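Local structure of glycosyl hydrolase family 26 (Bacteroides ovatus, 4ZXO) at residues S62-E67 / S99-V104; G66-G71 / D140-F145; V160-H165 / L204-P209. The protein probably hydrolyses internal beta-1,4-mannosidic linkages of galactomannan, as a beta-mannanase of glycoside hydrolase family 26. One frame throughout, in Å; residues are numbered along the deposited sequence.

In the fold
All three contacts belong to one TIM barrel. Interactions 1 and 3 pair neighbouring barrel strands, and strands 97-101 and 159-162 sit side by side between them: Leu-100 O lies 2.8 Å from Arg-162 N, a probable hydrogen bond. The rings of His-103 and His-165 meet edge-to-face, with His-103 NE2 3.3 Å from His-165 NE2. These residues lie at the C-terminal ends of the strands, where glycosidases of this fold keep their active site. Interaction 2 shares Gly-66 and Glu-67 with interaction 1, its centre about 10 Å from that of interaction 1, and leads outward to helix 132-147. There Val-142 CG1 packs 3.7 Å from Phe-161 CZ of interaction 3.

Interaction 1 of 3, residues S62-E67 / S99-V104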
loop_
_atom_site.group_PDB
_atom_site.type_symbol
_atom_site.label_atom_id
_atom_site.label_comp_id
_atom_site.label_asym_id
_atom_site.label_seq_id
_atom_site.Cartn_x
_atom_site.Cartn_y
_atom_site.Cartn_z
ATOM N N SER A 62 -3.984 5.410 -1.226
ATOM C CA SER A 62 -4.171 4.303 -0.273
ATOM C C SER A 62 -4.905 4.804 0.943
ATOM O O SER A 62 -4.898 5.999 1.278
ATOM C CB SER A 62 -2.808 3.643 0.132
ATOM O OG SER A 62 -1.917 4.582 0.696
ATOM N N PHE A 63 -5.520 3.859 1.626
ATOM C CA PHE A 63 -6.270 4.136 2.839
ATOM C C PHE A 63 -6.084 2.940 3.751
ATOM O O PHE A 63 -5.574 1.912 3.314
ATOM C CB PHE A 63 -7.775 4.387 2.557
ATOM C CG PHE A 63 -8.039 5.421 1.475
ATOM C CD1 PHE A 63 -8.110 6.791 1.784
ATOM C CD2 PHE A 63 -8.179 5.015 0.157
ATOM C CE1 PHE A 63 -8.322 7.710 0.790
ATOM C CE2 PHE A 63 -8.419 5.927 -0.877
ATOM C CZ PHE A 63 -8.479 7.291 -0.559
ATOM N N ASP A 64 -6.521 3.051 5.002
ATOM C CA ASP A 64 -6.298 1.952 5.964
ATOM C C ASP A 64 -7.600 1.434 6.500
ATOM O O ASP A 64 -8.536 2.199 6.749
ATOM C CB ASP A 64 -5.399 2.430 7.097
ATOM C CG ASP A 64 -4.653 1.267 7.774
ATOM O OD1 ASP A 64 -3.519 0.982 7.329
ATOM O OD2 ASP A 64 -5.223 0.575 8.657
ATOM N N LEU A 65 -7.670 0.107 6.632
ATOM C CA LEU A 65 -8.874 -0.540 7.173
ATOM C C LEU A 65 -8.776 -0.865 8.677
ATOM O O LEU A 65 -9.692 -1.445 9.235
ATOM C CB LEU A 65 -9.199 -1.803 6.394
ATOM C CG LEU A 65 -9.483 -1.573 4.930
ATOM C CD1 LEU A 65 -9.859 -2.898 4.237
ATOM C CD2 LEU A 65 -10.561 -0.462 4.702
ATOM N N GLY A 66 -7.700 -0.441 9.333
ATOM C CA GLY A 66 -7.549 -0.722 10.749
ATOM C C GLY A 66 -8.772 -0.285 11.526
ATOM O O GLY A 66 -9.263 0.851 11.359
ATOM N N GLU A 67 -9.247 -1.208 12.370
ATOM C CA GLU A 67 -10.451 -1.121 13.249
ATOM C C GLU A 67 -11.739 -1.463 12.532
ATOM O O GLU A 67 -12.777 -1.542 13.175
ATOM C CB GLU A 67 -10.573 0.236 13.978
ATOM C CG GLU A 67 -9.351 0.499 14.857
ATOM C CD GLU A 67 -9.533 1.673 15.785
ATOM O OE1 GLU A 67 -10.669 2.174 15.980
ATOM O OE2 GLU A 67 -8.542 2.091 16.383
ATOM N N SER A 99 -4.986 1.327 -3.132
ATOM C CA SER A 99 -4.398 0.305 -2.281
ATOM C C SER A 99 -4.919 0.454 -0.862
ATOM O O SER A 99 -5.276 1.565 -0.437
ATOM C CB SER A 99 -2.863 0.405 -2.293
ATOM O OG SER A 99 -2.307 -0.656 -1.507
ATOM N N LEU A 100 -5.050 -0.650 -0.139
ATOM C CA LEU A 100 -5.532 -0.598 1.256
ATOM C C LEU A 100 -4.564 -1.342 2.158
ATOM O O LEU A 100 -4.212 -2.507 1.840
ATOM C CB LEU A 100 -6.918 -1.252 1.382
ATOM C CG LEU A 100 -7.968 -0.485 0.580
ATOM C CD1 LEU A 100 -9.255 -1.326 0.555
ATOM C CD2 LEU A 100 -8.288 0.875 1.203
ATOM N N SER A 101 -4.128 -0.698 3.227
ATOM C CA SER A 101 -3.380 -1.391 4.254
ATOM C C SER A 101 -4.309 -1.722 5.425
ATOM O O SER A 101 -5.484 -1.338 5.417
ATOM C CB SER A 101 -2.186 -0.546 4.717
ATOM O OG SER A 101 -2.598 0.785 4.937
ATOM N N TRP A 102 -3.802 -2.445 6.417
ATOM C CA TRP A 102 -4.667 -2.912 7.507
ATOM C C TRP A 102 -3.888 -2.923 8.800
ATOM O O TRP A 102 -3.285 -3.968 9.172
ATOM C CB TRP A 102 -5.192 -4.352 7.198
ATOM C CG TRP A 102 -6.301 -4.804 8.111
ATOM C CD1 TRP A 102 -7.137 -4.017 8.876
ATOM C CD2 TRP A 102 -6.707 -6.153 8.325
ATOM N NE1 TRP A 102 -8.022 -4.822 9.573
ATOM C CE2 TRP A 102 -7.775 -6.130 9.257
ATOM C CE3 TRP A 102 -6.242 -7.379 7.851
ATOM C CZ2 TRP A 102 -8.413 -7.290 9.716
ATOM C CZ3 TRP A 102 -6.890 -8.553 8.289
ATOM C CH2 TRP A 102 -7.989 -8.498 9.218
ATOM N N HIS A 103 -3.899 -1.787 9.498
ATOM C CA HIS A 103 -3.279 -1.774 10.822
ATOM C C HIS A 103 -4.286 -2.367 11.845
ATOM O O HIS A 103 -4.961 -1.640 12.632
ATOM C CB HIS A 103 -2.856 -0.346 11.211
ATOM C CG HIS A 103 -1.623 0.122 10.518
ATOM N ND1 HIS A 103 -1.615 0.580 9.213
ATOM C CD2 HIS A 103 -0.363 0.288 10.983
ATOM C CE1 HIS A 103 -0.389 0.992 8.906
ATOM N NE2 HIS A 103 0.390 0.812 9.959
ATOM N N VAL A 104 -4.379 -3.692 11.804
ATOM C CA VAL A 104 -5.386 -4.432 12.560
ATOM C C VAL A 104 -5.023 -4.503 14.041
ATOM O O VAL A 104 -3.833 -4.595 14.427
ATOM C CB VAL A 104 -5.527 -5.852 11.946
ATOM C CG1 VAL A 104 -4.158 -6.583 11.833
ATOM C CG2 VAL A 104 -6.574 -6.748 12.604
#
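Asp-64 reaches across from strand 62-64 and engages segment 99-104 with both carboxylate oxygens. OD1 takes two donors from opposite faces of the carboxylate plane: ND1 of His-103 at 2.7 Å, and OG of Ser-101 on the anti side at 2.6 Å. OD1 lies almost in the imidazole plane, whereas ND1 stands well above the carboxylate, the two planes being 46° apart. OD2 offers its syn lone pair to the backbone N of His-103, at 2.8 Å and nearly straight, and on its anti side receives Gly-66 N, which closes an Asx turn. Ser-101 meets this carboxylate because its OG is tucked between its own N and carbonyl carbon (chi1 46°). With an alanine in place of Asp-64, these four donors would probably lose their shared acceptor and the imidazole would be freer to turn. The strands are parallel neighbours in the TIM barrel, a beta-alpha-beta unit crossing over through helix 81-93, and are laced by Phe-63 N to Ser-99 O, Ser-101 N to Phe-63 O and Leu-65 N to Ser-101 O. Ser-62 and Ser-99 share the Asp-64 face, CB to CB 4.0 Å, while their hydroxyls bond to His-32 and Val-160 O. On the other face Leu-100 forks: CD2 comes to the edge of the Phe-63 ring, 3.8 Å from Phe-63 CB, and CD1 touches Leu-65 CD1 at 4.0 Å. Helix 81-93 packs against Phe-63 and Leu-100. Trp-102 lays CD1 3.9 Å from Leu-65 CB, with Gly-66 N in the indole plane at the ring edge.

Interaction 2 of 3, residues G66-G71 / D140-F145; sequences GEIELG and DRVADF
The carbonyl oxygen of Glu-69 receives NH2 of Arg-141 at 2.6 Å, the one hydrogen bond between segments 66-71 and 140-145. It is short but not well aligned: the donor stands 36° above the carbonyl plane, and the oxygen is also tilted from the guanidinium plane. The same NH2 forms a salt bridge with Glu-137 one helical turn earlier, which helps fix the end of the arginine chain. That chain bends at chi3, about its CG-CD bond, and CD lies 3.3 Å from Glu-69 O. One guanidinium face has Gly-71 CA over its centre, 4.1 Å above the plane. The backbone angles of Gly-71 favour glycine in their own right, and a CB there would also press on NH1 of Arg-141.

Ile-68 carries the apolar half of the contact. Its CG1 branch is turned anti to the backbone N (chi1 -160°), and this extended arm crosses Phe-145 at about a right angle, with CD1 tightly placed 3.3 Å from Phe-145 CB. The CG2 branch takes the other direction and meets Val-142 CG2 at 3.7 Å, again with the two side chains roughly perpendicular. Phe-81 of helix 81-93 touches both Ile-68 and Phe-145. The carboxylate of Glu-69 points elsewhere, to Trp-102 NE1 and the backbone N of Arg-105. Ile-68, Glu-69 and Leu-70 form a single 3-10 turn, in which Gly-71 N bonds back to Ile-68 O at 3.0 Å.

The contact lies about 17 Å from the centre of the chain, measured to its own centre. It fastens the loop that follows barrel strand 60-64 to helix 132-147 in the outer layer of the TIM barrel.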
loop_
_atom_site.group_PDB
_atom_site.type_symbol
_atom_site.label_atom_id
_atom_site.label_comp_id
_atom_site.label_asym_id
_atom_site.label_seq_id
_atom_site.Cartn_x
_atom_site.Cartn_y
_atom_site.Cartn_z
ATOM N N GLY A 66 -7.700 -0.441 9.333
ATOM C CA GLY A 66 -7.549 -0.722 10.749
ATOM C C GLY A 66 -8.772 -0.285 11.526
ATOM O O GLY A 66 -9.263 0.851 11.359
ATOM N N GLU A 67 -9.247 -1.208 12.370
ATOM C CA GLU A 67 -10.451 -1.121 13.249
ATOM C C GLU A 67 -11.739 -1.463 12.532
ATOM O O GLU A 67 -12.777 -1.542 13.175
ATOM C CB GLU A 67 -10.573 0.236 13.978
ATOM C CG GLU A 67 -9.351 0.499 14.857
ATOM C CD GLU A 67 -9.533 1.673 15.785
ATOM O OE1 GLU A 67 -10.669 2.174 15.980
ATOM O OE2 GLU A 67 -8.542 2.091 16.383
ATOM N N ILE A 68 -11.720 -1.782 11.235
ATOM C CA ILE A 68 -12.945 -2.320 10.635
ATOM C C ILE A 68 -13.359 -3.575 11.358
ATOM O O ILE A 68 -14.580 -3.853 11.496
ATOM C CB ILE A 68 -12.798 -2.555 9.103
ATOM C CG1 ILE A 68 -14.221 -2.617 8.444
ATOM C CG2 ILE A 68 -11.938 -3.820 8.817
ATOM C CD1 ILE A 68 -14.210 -2.308 6.995
ATOM N N GLU A 69 -12.379 -4.313 11.876
ATOM C CA GLU A 69 -12.643 -5.571 12.578
ATOM C C GLU A 69 -13.447 -5.366 13.857
ATOM O O GLU A 69 -14.010 -6.355 14.390
ATOM C CB GLU A 69 -11.324 -6.258 12.932
ATOM C CG GLU A 69 -10.331 -5.414 13.779
ATOM C CD GLU A 69 -9.481 -4.423 12.978
ATOM O OE1 GLU A 69 -9.742 -4.201 11.775
ATOM O OE2 GLU A 69 -8.557 -3.814 13.606
ATOM N N LEU A 70 -13.421 -4.135 14.400
ATOM C CA LEU A 70 -14.193 -3.816 15.613
ATOM C C LEU A 70 -15.652 -3.515 15.338
ATOM O O LEU A 70 -16.436 -3.332 16.277
ATOM C CB LEU A 70 -13.592 -2.650 16.323
ATOM C CG LEU A 70 -12.130 -2.828 16.731
ATOM C CD1 LEU A 70 -11.619 -1.625 17.548
ATOM C CD2 LEU A 70 -11.890 -4.069 17.554
ATOM N N GLY A 71 -16.055 -3.473 14.090
ATOM C CA GLY A 71 -17.485 -3.267 13.789
ATOM C C GLY A 71 -18.004 -1.838 13.929
ATOM O O GLY A 71 -19.228 -1.597 13.895
ATOM N N ASP A 140 -13.282 -11.540 7.596
ATOM C CA ASP A 140 -14.549 -11.494 6.894
ATOM C C ASP A 140 -15.088 -10.070 6.892
ATOM O O ASP A 140 -15.754 -9.655 5.944
ATOM C CB ASP A 140 -15.578 -12.453 7.542
ATOM C CG ASP A 140 -15.305 -13.895 7.215
ATOM O OD1 ASP A 140 -14.384 -14.199 6.401
ATOM O OD2 ASP A 140 -16.093 -14.748 7.674
ATOM N N ARG A 141 -14.779 -9.303 7.930
ATOM C CA ARG A 141 -15.223 -7.898 7.995
ATOM C C ARG A 141 -14.490 -7.081 6.948
ATOM O O ARG A 141 -15.089 -6.233 6.258
ATOM C CB ARG A 141 -15.009 -7.304 9.427
ATOM C CG ARG A 141 -16.060 -7.888 10.450
ATOM C CD ARG A 141 -15.867 -7.537 11.959
ATOM N NE ARG A 141 -17.190 -7.475 12.592
ATOM C CZ ARG A 141 -17.423 -7.394 13.900
ATOM N NH1 ARG A 141 -18.687 -7.299 14.313
ATOM N NH2 ARG A 141 -16.414 -7.383 14.798
ATOM N N VAL A 142 -13.192 -7.333 6.792
ATOM C CA VAL A 142 -12.464 -6.764 5.644
ATOM C C VAL A 142 -13.078 -7.220 4.312
ATOM O O VAL A 142 -13.304 -6.412 3.395
ATOM C CB VAL A 142 -10.971 -7.187 5.687
ATOM C CG1 VAL A 142 -10.272 -6.833 4.345
ATOM C CG2 VAL A 142 -10.276 -6.503 6.873
ATOM N N ALA A 143 -13.364 -8.520 4.186
ATOM C CA ALA A 143 -13.953 -9.025 2.930
ATOM C C ALA A 143 -15.261 -8.290 2.573
ATOM O O ALA A 143 -15.460 -7.835 1.415
ATOM C CB ALA A 143 -14.185 -10.536 3.034
ATOM N N ASP A 144 -16.135 -8.131 3.569
ATOM C CA ASP A 144 -17.400 -7.440 3.315
ATOM C C ASP A 144 -17.198 -5.973 2.880
ATOM O O ASP A 144 -17.922 -5.483 1.982
ATOM C CB ASP A 144 -18.269 -7.454 4.559
ATOM C CG ASP A 144 -18.863 -8.810 4.853
ATOM O OD1 ASP A 144 -18.914 -9.665 3.938
ATOM O OD2 ASP A 144 -19.278 -9.004 6.010
ATOM N N PHE A 145 -16.196 -5.289 3.457
ATOM C CA PHE A 145 -15.903 -3.942 2.995
ATOM C C PHE A 145 -15.425 -3.962 1.539
ATOM O O PHE A 145 -15.873 -3.168 0.718
ATOM C CB PHE A 145 -14.870 -3.270 3.872
ATOM C CG PHE A 145 -14.608 -1.866 3.446
ATOM C CD1 PHE A 145 -15.480 -0.864 3.778
ATOM C CD2 PHE A 145 -13.498 -1.543 2.698
ATOM C CE1 PHE A 145 -15.237 0.457 3.367
ATOM C CE2 PHE A 145 -13.244 -0.223 2.288
ATOM C CZ PHE A 145 -14.128 0.760 2.622
#

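Interaction 3 of 3, residues V160-H165 / L204-P209; sequences VFRPWH and LLAYSP
Phe-161 and Leu-205 lie side by side and point the same way, outward from two adjacent parallel strands of the TIM barrel toward its helical layer. Leu-205 CD2 approaches the ring obliquely, 3.7 Å from Phe-161 CD2, and helix 181-197 packs on the leucine through Trp-188 and Asn-192. The opposite face of the sheet carries Val-160, whose CG1 meets the methyl of Ala-206 at 3.6 Å. Two backbone bonds join the strands, Phe-161 N to Leu-204 O and Ala-206 N to Phe-161 O.

Beyond them the side chain of Arg-162 stretches past Ala-206 to Ser-208. Its CG is anti to the backbone N (chi1 -171°) and the chain then bends at chi3, bringing NH1 to Ser-208 OG at 3.0 Å. The bond is fairly straight, and OG lies near the guanidinium plane at its edge. The guanidinium is held further by salt bridges to Glu-270 through NH2 and Asp-235 through NH1, residues of strands 266-271 and 231-235.

His-165 reaches the same hydroxyl with its CB, 3.1 Å from Ser-208 OG, while its ring leads away to an edge-to-face meeting with His-103. Ser-208 OG also donates to water 1, at 2.9 Å. That water in turn donates to Pro-163 O and Ala-206 O, joining the two segments beyond the last direct backbone bond between them. A second water makes a separate bridge, accepting from Ser-208 N at 2.8 Å and donating to Trp-164 O at 3.0 Å.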
loop_
_atom_site.group_PDB
_atom_site.type_symbol
_atom_site.label_atom_id
_atom_site.label_comp_id
_atom_site.label_asym_id
_atom_site.label_seq_id
_atom_site.Cartn_x
_atom_site.Cartn_y
_atom_site.Cartn_z
ATOM N N VAL A 160 -5.431 -3.049 -4.460
ATOM C CA VAL A 160 -4.231 -3.765 -4.005
ATOM C C VAL A 160 -4.274 -3.788 -2.488
ATOM O O VAL A 160 -4.105 -2.754 -1.854
ATOM C CB VAL A 160 -2.934 -3.125 -4.498
ATOM C CG1 VAL A 160 -1.681 -3.864 -3.918
ATOM C CG2 VAL A 160 -2.924 -3.111 -6.041
ATOM N N PHE A 161 -4.507 -4.957 -1.902
ATOM C CA PHE A 161 -4.661 -5.071 -0.450
ATOM C C PHE A 161 -3.306 -5.547 0.117
ATOM O O PHE A 161 -2.694 -6.504 -0.422
ATOM C CB PHE A 161 -5.769 -6.054 -0.138
ATOM C CG PHE A 161 -6.034 -6.279 1.331
ATOM C CD1 PHE A 161 -6.171 -5.206 2.211
ATOM C CD2 PHE A 161 -6.223 -7.586 1.816
ATOM C CE1 PHE A 161 -6.416 -5.429 3.586
ATOM C CE2 PHE A 161 -6.523 -7.803 3.187
ATOM C CZ PHE A 161 -6.629 -6.728 4.057
ATOM N N ARG A 162 -2.816 -4.841 1.129
ATOM C CA ARG A 162 -1.437 -5.014 1.619
ATOM C C ARG A 162 -1.439 -5.230 3.111
ATOM O O ARG A 162 -0.964 -4.358 3.869
ATOM C CB ARG A 162 -0.633 -3.736 1.235
ATOM C CG ARG A 162 0.829 -3.829 1.465
ATOM C CD ARG A 162 1.517 -2.577 0.926
ATOM N NE ARG A 162 1.104 -1.367 1.619
ATOM C CZ ARG A 162 1.775 -0.828 2.663
ATOM N NH1 ARG A 162 2.832 -1.466 3.202
ATOM N NH2 ARG A 162 1.341 0.307 3.230
ATOM N N PRO A 163 -1.960 -6.359 3.582
ATOM C CA PRO A 163 -2.019 -6.613 5.020
ATOM C C PRO A 163 -0.649 -7.133 5.516
ATOM O O PRO A 163 0.202 -7.483 4.692
ATOM C CB PRO A 163 -3.083 -7.722 5.127
ATOM C CG PRO A 163 -2.842 -8.524 3.851
ATOM C CD PRO A 163 -2.634 -7.425 2.808
ATOM N N TRP A 164 -0.467 -7.215 6.826
ATOM C CA TRP A 164 0.685 -7.947 7.403
ATOM C C TRP A 164 2.007 -7.372 6.920
ATOM O O TRP A 164 2.982 -8.089 6.642
ATOM C CB TRP A 164 0.633 -9.452 7.053
ATOM C CG TRP A 164 -0.739 -10.081 7.251
ATOM C CD1 TRP A 164 -1.481 -10.759 6.305
ATOM C CD2 TRP A 164 -1.555 -10.029 8.438
ATOM N NE1 TRP A 164 -2.691 -11.137 6.832
ATOM C CE2 TRP A 164 -2.772 -10.701 8.131
ATOM C CE3 TRP A 164 -1.389 -9.449 9.719
ATOM C CZ2 TRP A 164 -3.789 -10.862 9.072
ATOM C CZ3 TRP A 164 -2.413 -9.606 10.648
ATOM C CH2 TRP A 164 -3.599 -10.281 10.304
ATOM N N HIS A 165 2.049 -6.056 6.815
ATOM C CA HIS A 165 3.222 -5.384 6.245
ATOM C C HIS A 165 4.394 -5.259 7.248
ATOM O O HIS A 165 4.242 -5.424 8.458
ATOM C CB HIS A 165 2.781 -4.009 5.689
ATOM C CG HIS A 165 2.347 -3.023 6.721
ATOM N ND1 HIS A 165 1.278 -3.233 7.575
ATOM C CD2 HIS A 165 2.784 -1.755 6.957
ATOM C CE1 HIS A 165 1.122 -2.154 8.329
ATOM N NE2 HIS A 165 2.014 -1.238 7.958
ATOM N N LEU A 204 -5.869 -7.718 -5.389
ATOM C CA LEU A 204 -4.490 -8.144 -5.633
ATOM C C LEU A 204 -3.782 -8.046 -4.294
ATOM O O LEU A 204 -3.951 -7.051 -3.609
ATOM C CB LEU A 204 -3.778 -7.242 -6.632
ATOM C CG LEU A 204 -4.495 -7.243 -7.992
ATOM C CD1 LEU A 204 -3.812 -6.292 -8.936
ATOM C CD2 LEU A 204 -4.516 -8.655 -8.571
ATOM N N LEU A 205 -2.966 -9.020 -3.939
ATOM C CA LEU A 205 -2.293 -8.978 -2.626
ATOM C C LEU A 205 -0.851 -8.524 -2.739
ATOM O O LEU A 205 -0.110 -9.026 -3.586
ATOM C CB LEU A 205 -2.342 -10.390 -1.967
ATOM C CG LEU A 205 -3.752 -10.807 -1.580
ATOM C CD1 LEU A 205 -3.721 -12.234 -0.998
ATOM C CD2 LEU A 205 -4.429 -9.815 -0.591
ATOM N N ALA A 206 -0.417 -7.605 -1.879
ATOM C CA ALA A 206 0.960 -7.099 -1.933
ATOM C C ALA A 206 1.699 -7.459 -0.641
ATOM O O ALA A 206 1.171 -7.277 0.484
ATOM C CB ALA A 206 0.978 -5.543 -2.121
ATOM N N TYR A 207 2.918 -7.923 -0.838
ATOM C CA TYR A 207 3.850 -8.305 0.205
ATOM C C TYR A 207 4.805 -7.151 0.428
ATOM O O TYR A 207 5.288 -6.580 -0.562
ATOM C CB TYR A 207 4.577 -9.551 -0.290
ATOM C CG TYR A 207 5.632 -10.213 0.551
ATOM C CD1 TYR A 207 5.277 -11.038 1.631
ATOM C CD2 TYR A 207 6.993 -10.132 0.183
ATOM C CE1 TYR A 207 6.249 -11.734 2.356
ATOM C CE2 TYR A 207 7.976 -10.808 0.895
ATOM C CZ TYR A 207 7.592 -11.652 1.967
ATOM O OH TYR A 207 8.504 -12.343 2.720
ATOM N N SER A 208 5.077 -6.741 1.678
ATOM C CA SER A 208 5.794 -5.448 1.848
ATOM C C SER A 208 6.615 -5.323 3.139
ATOM O O SER A 208 6.336 -4.483 4.004
ATOM C CB SER A 208 4.783 -4.263 1.730
ATOM O OG SER A 208 3.770 -4.275 2.730
ATOM N N PRO A 209 7.651 -6.133 3.267
ATOM C CA PRO A 209 8.584 -5.956 4.384
ATOM C C PRO A 209 9.427 -4.700 4.184
ATOM O O PRO A 209 9.439 -4.118 3.088
ATOM C CB PRO A 209 9.473 -7.215 4.306
ATOM C CG PRO A 209 9.558 -7.454 2.829
ATOM C CD PRO A 209 8.095 -7.191 2.333
HETATM O O HOH W 1 2.221 -6.680 2.944
HETATM O O HOH W 2 4.763 -7.873 4.207
#